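Local coordinates for mandelate racemase/muconate lactonizing protein (Paenibacillus sp., PDB 3V5C) that probably dehydrates galacturonate as a magnesium-binding lyase with the enolase fold, at residues K109-L114 with S322-A327; H166-V171 with M205-N210; L258-E263 with V279-Y284. The protein carries 1 engineered substitution. All blocks are in the same frame, centred on the assembly; numbering follows the deposited sequence.

Interaction 1 (K109-L114 with S322-A327)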
loop_
_atom_site.group_PDB
_atom_site.type_symbol
_atom_site.label_atom_id
_atom_site.label_comp_id
_atom_site.label_asym_id
_atom_site.label_seq_id
_atom_site.Cartn_x
_atom_site.Cartn_y
_atom_site.Cartn_z
ATOM N N LYS A 109 6.572 -3.952 22.007
ATOM C CA LYS A 109 6.623 -2.669 21.316
ATOM C C LYS A 109 5.932 -2.785 19.964
ATOM O O LYS A 109 5.987 -3.843 19.345
ATOM C CB LYS A 109 8.067 -2.226 21.101
ATOM C CG LYS A 109 8.790 -1.825 22.389
ATOM C CD LYS A 109 10.249 -1.506 22.137
ATOM C CE LYS A 109 10.934 -1.103 23.433
ATOM N NZ LYS A 109 12.357 -0.759 23.214
ATOM N N PRO A 110 5.254 -1.708 19.525
ATOM C CA PRO A 110 4.734 -1.713 18.153
ATOM C C PRO A 110 5.903 -1.616 17.177
ATOM O O PRO A 110 6.947 -1.050 17.501
ATOM C CB PRO A 110 3.894 -0.439 18.097
ATOM C CG PRO A 110 4.589 0.496 19.069
ATOM C CD PRO A 110 4.980 -0.428 20.208
ATOM N N VAL A 111 5.747 -2.179 15.988
ATOM C CA VAL A 111 6.823 -2.136 15.009
ATOM C C VAL A 111 7.289 -0.715 14.704
ATOM O O VAL A 111 8.494 -0.472 14.541
ATOM C CB VAL A 111 6.414 -2.848 13.720
ATOM C CG1 VAL A 111 7.378 -2.497 12.563
ATOM C CG2 VAL A 111 6.360 -4.359 13.967
ATOM N N TYR A 112 6.361 0.229 14.648
ATOM C CA TYR A 112 6.771 1.592 14.339
ATOM C C TYR A 112 7.850 2.112 15.308
ATOM O O TYR A 112 8.769 2.801 14.878
ATOM C CB TYR A 112 5.582 2.547 14.185
ATOM C CG TYR A 112 4.777 2.831 15.433
ATOM C CD1 TYR A 112 5.244 3.728 16.394
ATOM C CD2 TYR A 112 3.527 2.254 15.619
ATOM C CE1 TYR A 112 4.497 4.018 17.527
ATOM C CE2 TYR A 112 2.774 2.526 16.749
ATOM C CZ TYR A 112 3.270 3.416 17.702
ATOM O OH TYR A 112 2.520 3.700 18.817
ATOM N N ASP A 113 7.774 1.720 16.584
ATOM C CA ASP A 113 8.838 2.063 17.538
ATOM C C ASP A 113 10.144 1.316 17.305
ATOM O O ASP A 113 11.230 1.827 17.589
ATOM C CB ASP A 113 8.382 1.817 18.964
ATOM C CG ASP A 113 7.646 2.983 19.530
ATOM O OD1 ASP A 113 6.988 2.797 20.574
ATOM O OD2 ASP A 113 7.738 4.083 18.933
ATOM N N LEU A 114 10.043 0.092 16.812
ATOM C CA LEU A 114 11.236 -0.679 16.494
ATOM C C LEU A 114 11.995 -0.155 15.274
ATOM O O LEU A 114 13.198 -0.397 15.154
ATOM C CB LEU A 114 10.887 -2.158 16.256
ATOM C CG LEU A 114 10.244 -2.950 17.403
ATOM C CD1 LEU A 114 9.979 -4.405 16.996
ATOM C CD2 LEU A 114 11.095 -2.895 18.655
ATOM N N SER A 322 1.920 -0.580 5.976
ATOM C CA SER A 322 2.198 0.778 5.509
ATOM C C SER A 322 2.146 1.796 6.635
ATOM O O SER A 322 2.989 2.691 6.733
ATOM C CB SER A 322 1.190 1.190 4.432
ATOM O OG SER A 322 1.265 0.346 3.300
ATOM N N GLY A 323 1.121 1.695 7.474
ATOM C CA GLY A 323 1.009 2.589 8.612
ATOM C C GLY A 323 2.251 2.571 9.499
ATOM O O GLY A 323 2.759 3.628 9.867
ATOM N N HIS A 324 2.764 1.390 9.816
ATOM C CA HIS A 324 3.983 1.305 10.619
ATOM C C HIS A 324 5.226 1.788 9.871
ATOM O O HIS A 324 6.103 2.413 10.462
ATOM C CB HIS A 324 4.207 -0.128 11.114
ATOM C CG HIS A 324 3.288 -0.532 12.220
ATOM N ND1 HIS A 324 3.701 -0.622 13.536
ATOM C CD2 HIS A 324 1.977 -0.862 12.208
ATOM C CE1 HIS A 324 2.680 -1.003 14.282
ATOM N NE2 HIS A 324 1.622 -1.155 13.503
ATOM N N LEU A 325 5.297 1.516 8.569
ATOM C CA LEU A 325 6.461 1.924 7.787
ATOM C C LEU A 325 6.649 3.431 7.847
ATOM O O LEU A 325 7.771 3.938 7.803
ATOM C CB LEU A 325 6.278 1.524 6.324
ATOM C CG LEU A 325 7.357 1.980 5.341
ATOM C CD1 LEU A 325 8.693 1.342 5.696
ATOM C CD2 LEU A 325 6.956 1.627 3.905
ATOM N N SER A 326 5.535 4.152 7.914
ATOM C CA SER A 326 5.584 5.605 7.890
ATOM C C SER A 326 6.510 6.185 8.944
ATOM O O SER A 326 7.060 7.261 8.730
ATOM C CB SER A 326 4.183 6.209 8.007
ATOM O OG SER A 326 3.722 6.117 9.334
ATOM N N ALA A 327 6.693 5.484 10.067
ATOM C CA ALA A 327 7.559 6.008 11.124
ATOM C C ALA A 327 9.038 6.010 10.745
ATOM O O ALA A 327 9.839 6.673 11.409
ATOM C CB ALA A 327 7.343 5.250 12.445
#

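Interaction 2 (H166-V171 with M205-N210)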
loop_
_atom_site.group_PDB
_atom_site.type_symbol
_atom_site.label_atom_id
_atom_site.label_comp_id
_atom_site.label_asym_id
_atom_site.label_seq_id
_atom_site.Cartn_x
_atom_site.Cartn_y
_atom_site.Cartn_z
ATOM N N HIS A 166 -9.577 11.955 1.623
ATOM C CA HIS A 166 -8.757 12.008 0.412
ATOM C C HIS A 166 -9.072 10.812 -0.441
ATOM O O HIS A 166 -9.311 9.718 0.089
ATOM C CB HIS A 166 -7.287 11.994 0.822
ATOM C CG HIS A 166 -6.992 12.954 1.926
ATOM N ND1 HIS A 166 -7.181 14.311 1.789
ATOM C CD2 HIS A 166 -6.563 12.757 3.195
ATOM C CE1 HIS A 166 -6.870 14.914 2.922
ATOM N NE2 HIS A 166 -6.481 13.996 3.788
ATOM N N PHE A 167 -9.036 11.003 -1.759
ATOM C CA PHE A 167 -9.590 9.998 -2.660
ATOM C C PHE A 167 -8.747 9.794 -3.904
ATOM O O PHE A 167 -8.332 10.758 -4.532
ATOM C CB PHE A 167 -11.014 10.398 -3.067
ATOM C CG PHE A 167 -11.952 10.546 -1.901
ATOM C CD1 PHE A 167 -12.088 11.770 -1.254
ATOM C CD2 PHE A 167 -12.674 9.451 -1.435
ATOM C CE1 PHE A 167 -12.958 11.907 -0.139
ATOM C CE2 PHE A 167 -13.539 9.576 -0.332
ATOM C CZ PHE A 167 -13.675 10.803 0.311
ATOM N N LYS A 168 -8.533 8.530 -4.263
ATOM C CA LYS A 168 -7.861 8.213 -5.516
ATOM C C LYS A 168 -8.883 7.647 -6.473
ATOM O O LYS A 168 -9.534 6.642 -6.199
ATOM C CB LYS A 168 -6.701 7.230 -5.335
ATOM C CG LYS A 168 -5.893 7.080 -6.634
ATOM C CD LYS A 168 -4.530 6.439 -6.392
ATOM C CE LYS A 168 -4.645 4.919 -6.256
ATOM N NZ LYS A 168 -3.253 4.318 -6.043
ATOM N N ILE A 169 -9.001 8.310 -7.611
ATOM C CA ILE A 169 -10.024 8.007 -8.584
ATOM C C ILE A 169 -9.409 7.291 -9.776
ATOM O O ILE A 169 -8.452 7.776 -10.360
ATOM C CB ILE A 169 -10.678 9.310 -9.063
ATOM C CG1 ILE A 169 -11.245 10.081 -7.864
ATOM C CG2 ILE A 169 -11.764 8.986 -10.098
ATOM C CD1 ILE A 169 -11.429 11.566 -8.125
ATOM N N LYS A 170 -9.923 6.110 -10.106
ATOM C CA LYS A 170 -9.472 5.435 -11.305
ATOM C C LYS A 170 -9.942 6.204 -12.528
ATOM O O LYS A 170 -11.109 6.602 -12.604
ATOM C CB LYS A 170 -9.969 3.991 -11.348
ATOM C CG LYS A 170 -9.370 3.093 -10.262
ATOM C CD LYS A 170 -7.920 2.773 -10.605
ATOM C CE LYS A 170 -7.303 1.816 -9.605
ATOM N NZ LYS A 170 -6.676 2.567 -8.501
ATOM N N VAL A 171 -9.030 6.424 -13.472
ATOM C CA VAL A 171 -9.391 7.003 -14.762
ATOM C C VAL A 171 -8.792 6.124 -15.872
ATOM O O VAL A 171 -8.188 5.085 -15.593
ATOM C CB VAL A 171 -8.953 8.485 -14.877
ATOM C CG1 VAL A 171 -9.611 9.317 -13.780
ATOM C CG2 VAL A 171 -7.411 8.601 -14.803
ATOM N N MET A 205 -6.501 12.337 -6.042
ATOM C CA MET A 205 -5.482 11.723 -6.885
ATOM C C MET A 205 -6.159 10.984 -8.035
ATOM O O MET A 205 -7.286 10.508 -7.889
ATOM C CB MET A 205 -4.620 10.749 -6.072
ATOM C CG MET A 205 -3.764 11.398 -4.987
ATOM S SD MET A 205 -4.691 11.963 -3.542
ATOM C CE MET A 205 -5.245 10.419 -2.838
ATOM N N ILE A 206 -5.486 10.893 -9.180
ATOM C CA ILE A 206 -6.011 10.101 -10.279
ATOM C C ILE A 206 -5.027 9.031 -10.743
ATOM O O ILE A 206 -3.832 9.251 -10.752
ATOM C CB ILE A 206 -6.526 10.969 -11.452
ATOM C CG1 ILE A 206 -5.400 11.779 -12.100
ATOM C CG2 ILE A 206 -7.650 11.909 -10.963
ATOM C CD1 ILE A 206 -5.888 12.584 -13.337
ATOM N N ASP A 207 -5.550 7.870 -11.125
ATOM C CA ASP A 207 -4.737 6.708 -11.452
ATOM C C ASP A 207 -5.284 6.148 -12.749
ATOM O O ASP A 207 -6.420 5.672 -12.777
ATOM C CB ASP A 207 -4.819 5.694 -10.292
ATOM C CG ASP A 207 -4.118 4.360 -10.570
ATOM O OD1 ASP A 207 -3.401 4.209 -11.586
ATOM O OD2 ASP A 207 -4.254 3.452 -9.705
ATOM N N ALA A 208 -4.475 6.206 -13.811
ATOM C CA ALA A 208 -4.905 5.755 -15.137
ATOM C C ALA A 208 -4.572 4.295 -15.432
ATOM O O ALA A 208 -4.983 3.771 -16.457
ATOM C CB ALA A 208 -4.325 6.645 -16.235
ATOM N N ASN A 209 -3.863 3.625 -14.520
ATOM C CA ASN A 209 -3.372 2.282 -14.799
ATOM C C ASN A 209 -2.801 2.193 -16.212
ATOM O O ASN A 209 -3.053 1.234 -16.946
ATOM C CB ASN A 209 -4.452 1.225 -14.553
ATOM C CG ASN A 209 -4.713 1.023 -13.093
ATOM O OD1 ASN A 209 -5.675 1.554 -12.549
ATOM N ND2 ASN A 209 -3.827 0.262 -12.421
ATOM N N ASN A 210 -2.020 3.206 -16.560
ATOM C CA ASN A 210 -1.286 3.279 -17.830
ATOM C C ASN A 210 -2.118 3.369 -19.107
ATOM O O ASN A 210 -1.604 3.162 -20.209
ATOM C CB ASN A 210 -0.297 2.114 -17.940
ATOM C CG ASN A 210 0.847 2.238 -16.950
ATOM O OD1 ASN A 210 1.201 3.350 -16.530
ATOM N ND2 ASN A 210 1.427 1.107 -16.573
HETATM O O HOH W 1 -7.725 2.905 -13.862
#

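Interaction 3 (L258-E263 with V279-Y284). With MG (magnesium ion), chain E.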
loop_
_atom_site.group_PDB
_atom_site.type_symbol
_atom_site.label_atom_id
_atom_site.label_comp_id
_atom_site.label_asym_id
_atom_site.label_seq_id
_atom_site.Cartn_x
_atom_site.Cartn_y
_atom_site.Cartn_z
ATOM N N LEU A 258 1.657 16.505 -8.675
ATOM C CA LEU A 258 2.813 15.615 -8.556
ATOM C C LEU A 258 2.666 14.431 -9.500
ATOM O O LEU A 258 1.541 14.018 -9.809
ATOM C CB LEU A 258 2.947 15.088 -7.123
ATOM C CG LEU A 258 3.132 16.176 -6.069
ATOM C CD1 LEU A 258 2.787 15.627 -4.696
ATOM C CD2 LEU A 258 4.555 16.724 -6.106
ATOM N N ILE A 259 3.794 13.900 -9.962
ATOM C CA ILE A 259 3.807 12.683 -10.775
ATOM C C ILE A 259 4.177 11.480 -9.889
ATOM O O ILE A 259 5.224 11.491 -9.214
ATOM C CB ILE A 259 4.811 12.811 -11.937
ATOM C CG1 ILE A 259 4.398 13.960 -12.884
ATOM C CG2 ILE A 259 4.941 11.474 -12.695
ATOM C CD1 ILE A 259 3.053 13.782 -13.538
ATOM N N ALA A 260 3.332 10.447 -9.899
ATOM C CA ALA A 260 3.519 9.272 -9.050
ATOM C C ALA A 260 3.628 8.018 -9.916
ATOM O O ALA A 260 2.871 7.851 -10.881
ATOM C CB ALA A 260 2.351 9.146 -8.052
ATOM N N ASP A 261 4.583 7.140 -9.603
ATOM C CA ASP A 261 4.721 5.927 -10.387
ATOM C C ASP A 261 5.545 4.922 -9.591
ATOM O O ASP A 261 6.054 5.260 -8.529
ATOM C CB ASP A 261 5.394 6.277 -11.736
ATOM C CG ASP A 261 4.918 5.406 -12.883
ATOM O OD1 ASP A 261 4.677 4.215 -12.644
ATOM O OD2 ASP A 261 4.821 5.910 -14.029
ATOM N N GLY A 262 5.630 3.685 -10.075
ATOM C CA GLY A 262 6.454 2.685 -9.411
ATOM C C GLY A 262 5.813 1.330 -9.195
ATOM O O GLY A 262 6.511 0.374 -8.890
ATOM N N GLU A 263 4.500 1.224 -9.359
ATOM C CA GLU A 263 3.839 -0.067 -9.166
ATOM C C GLU A 263 4.209 -1.095 -10.240
ATOM O O GLU A 263 4.549 -0.749 -11.370
ATOM C CB GLU A 263 2.313 0.126 -9.147
ATOM C CG GLU A 263 1.501 -1.154 -8.861
ATOM C CD GLU A 263 1.211 -1.999 -10.091
ATOM O OE1 GLU A 263 1.227 -1.477 -11.237
ATOM O OE2 GLU A 263 0.959 -3.214 -9.915
ATOM N N VAL A 279 9.804 12.438 -11.821
ATOM C CA VAL A 279 8.799 11.703 -11.049
ATOM C C VAL A 279 8.964 12.114 -9.587
ATOM O O VAL A 279 10.093 12.257 -9.114
ATOM C CB VAL A 279 8.971 10.163 -11.202
ATOM C CG1 VAL A 279 8.056 9.411 -10.246
ATOM C CG2 VAL A 279 8.730 9.716 -12.659
ATOM N N ASP A 280 7.853 12.357 -8.884
ATOM C CA ASP A 280 7.907 12.928 -7.536
ATOM C C ASP A 280 7.628 11.935 -6.414
ATOM O O ASP A 280 8.153 12.077 -5.318
ATOM C CB ASP A 280 6.889 14.061 -7.427
ATOM C CG ASP A 280 7.101 15.106 -8.490
ATOM O OD1 ASP A 280 8.217 15.672 -8.551
ATOM O OD2 ASP A 280 6.177 15.332 -9.286
ATOM N N VAL A 281 6.785 10.942 -6.696
ATOM C CA VAL A 281 6.268 10.039 -5.685
ATOM C C VAL A 281 6.486 8.620 -6.179
ATOM O O VAL A 281 6.096 8.284 -7.293
ATOM C CB VAL A 281 4.749 10.237 -5.504
ATOM C CG1 VAL A 281 4.200 9.245 -4.496
ATOM C CG2 VAL A 281 4.433 11.669 -5.071
ATOM N N LEU A 282 7.135 7.805 -5.360
ATOM C CA LEU A 282 7.465 6.428 -5.743
ATOM C C LEU A 282 6.539 5.444 -5.050
ATOM O O LEU A 282 6.277 5.560 -3.846
ATOM C CB LEU A 282 8.915 6.099 -5.402
ATOM C CG LEU A 282 9.999 6.686 -6.316
ATOM C CD1 LEU A 282 9.763 6.276 -7.777
ATOM C CD2 LEU A 282 10.087 8.196 -6.179
ATOM N N GLN A 283 6.077 4.445 -5.791
ATOM C CA GLN A 283 4.965 3.632 -5.312
ATOM C C GLN A 283 5.202 2.141 -5.377
ATOM O O GLN A 283 4.266 1.380 -5.595
ATOM C CB GLN A 283 3.690 3.992 -6.101
ATOM C CG GLN A 283 3.354 5.486 -6.037
ATOM C CD GLN A 283 2.099 5.809 -6.820
ATOM O OE1 GLN A 283 2.048 5.620 -8.033
ATOM N NE2 GLN A 283 1.072 6.292 -6.123
ATOM N N TYR A 284 6.445 1.718 -5.154
ATOM C CA TYR A 284 6.710 0.293 -4.981
ATOM C C TYR A 284 5.788 -0.309 -3.930
ATOM O O TYR A 284 5.435 0.319 -2.940
ATOM C CB TYR A 284 8.187 0.040 -4.640
ATOM C CG TYR A 284 9.085 0.629 -5.684
ATOM C CD1 TYR A 284 9.411 -0.096 -6.810
ATOM C CD2 TYR A 284 9.555 1.933 -5.574
ATOM C CE1 TYR A 284 10.215 0.451 -7.809
ATOM C CE2 TYR A 284 10.353 2.494 -6.563
ATOM C CZ TYR A 284 10.672 1.750 -7.671
ATOM O OH TYR A 284 11.478 2.311 -8.642
HETATM MG MG MG E . 4.385 2.591 -13.816
HETATM O O HOH W 2 3.286 3.789 -15.179
HETATM O O HOH W 3 5.681 1.457 -12.503
HETATM O O HOH W 4 2.366 3.442 -9.864
HETATM O O HOH W 5 3.962 0.846 -15.024
HETATM O O HOH W 6 2.760 2.160 -12.524
#

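Interaction 1 (K109-L114 with S322-A327)
The imidazole of H324 is the main point of attachment between helix 317-325 and the first turn of helix 111-115, and its atoms can be followed outward one by one. With CG placed anti to the carbonyl carbon (chi1 -74°), the ring leaves its helix toward P110, V111 and Y112. H324 CB is still at the margin, 4.2 Å from Y112 N. Next along, H324 CG comes within 4.2 Å of V111 CB. The decisive atom is ND1: it lies 3.0 Å from Y112 N and accepts that N-H in the plane of the ring, but the angle at hydrogen is only 134° and the bond is weak. V111 CB also touches ND1, at 3.5 Å, from an oblique direction. Beyond it, H324 CE1 reaches 3.6 Å from Y112 CD2, while P110 CB meets the same CE1 at 4.0 Å, at the ring edge. NE2, at the far end, has a weak hydrogen bond to Y350, and F365 packs edge-to-face with the ring. The two aromatic rings across the contact are inclined at 40°, with centroids 5.4 Å apart, a geometry that fits neither a stack nor a T-shape. P110 CG sits over one face of the Y112 ring, offset toward its rim. Three residues past H324, A327 CB packs 3.7 Å from Y112 CB. The short helix is thereby tied to a helix of the barrel region, with helices 92-107 and 291-303 covering V111. P110 occupies the N-cap, so Y112 N belongs to a first turn that lacks acceptors one turn earlier; if the weak bond to it is real, ND1 probably carries a lone pair.

Interaction 2 (H166-V171 with M205-N210)
K168 with M205, I169 with I206 and K170 with D207 pair as parallel strands, V171 and A208 continuing just beyond, and the tight part of the contact is the backbone. Four hydrogen bonds cross it: M205 N to F167 O, I169 N to M205 O, D207 N to I169 O and V171 N to D207 O. The first and last are both straight at hydrogen (above 170°), but M205 N lies in the carbonyl plane of F167 while V171 N stands 40° out of that of D207. I169, I206 and V171 lie against I194 and V191 of helix 180-198, and V171 CG2 touches A208 CB at 3.9 Å just past the strands. On the other face M205 packs beside two lysines and an aspartate. K170 bends at chi2 and chi4, bringing NZ to 2.8 Å from D207 OD2 from the anti side, 35° out of the carboxylate plane; K168 NZ is a longer partner at 3.9 Å, held chiefly by Y131, E233 and E336. D207 OD1 accepts from N209 N in an Asx turn. The solvent side is confined to N209, where water 1 bridges V171 O and N209 OD1. This beta-alpha-beta crossover belongs to the enolase-type barrel, and K168-I169-K170 matches the Lys-X-Lys signature of mandelate racemase relatives.

Interaction 3 (L258-E263 with V279-Y284)
The side chains of L258 and D280 cross at about a right angle just before strands 258-261 and 281-282 pair, two parallel strands of the enolase-type barrel joined through helix 270-275 as a beta-alpha-beta unit. L258 CD2 rests against D280 CB at 3.8 Å, and D280 OD2 curls round to the backbone, taking the N-H of I259 on its anti lone pair at 2.9 Å with an angle of 174°. The other oxygen, OD1, pairs with K247. I259 O is the next gripped atom, accepting from both D280 N and V281 N, and V279 CG1 fits beside this oxygen at 3.7 Å. Farther along, D261 N bonds V281 O, while the closing bond from Q283 N to D261 O is weak (126°). A260 presents the smallest side chain, and the hollow beside it is filled twice: V281 CB comes to 3.7 Å from A260 CB, and Q283 CD covers the same methyl at 3.6 Å. Q283, extended beyond CG, reaches back along the strand; its NE2 goes on to E233 and its OE1 to water 4. At G262 (phi 133°) a side chain would run into Q283 N and Y284 N, so the backbone of 283-284 fits against it directly, with Y284 CD1 3.6 Å from G262 O. The strand end forms the metal site. Magnesium is bound by D261, E238 and four waters, and Y243 fixes D261 OD2. The remaining oxygen, D261 OD1, lies 2.0 Å from magnesium and also takes the N-H of G262 on its anti lone pair, at 2.8 Å.

How the interactions relate
Reading from the N terminus, residues 109-114 come first, just after helix 92-107, and wait more than two hundred residues for their partner at 322-327. Interaction 1 therefore closes the longest loop, and both other contacts lie within its span. Interaction 2 closes a short loop over helix 180-198; interaction 3 later closes another over helix 270-275, so these two follow in series without crossing. Both sit in the same sheet, centres about 12 Å apart, with strand 231-233 pairing with 204-207 and 258-261 between them. E233 on that strand reaches K168 of interaction 2 and Q283 of interaction 3. Interaction 1 is helix packing, its centre about 27 Å from interaction 2's and opposite it across the chain's centre.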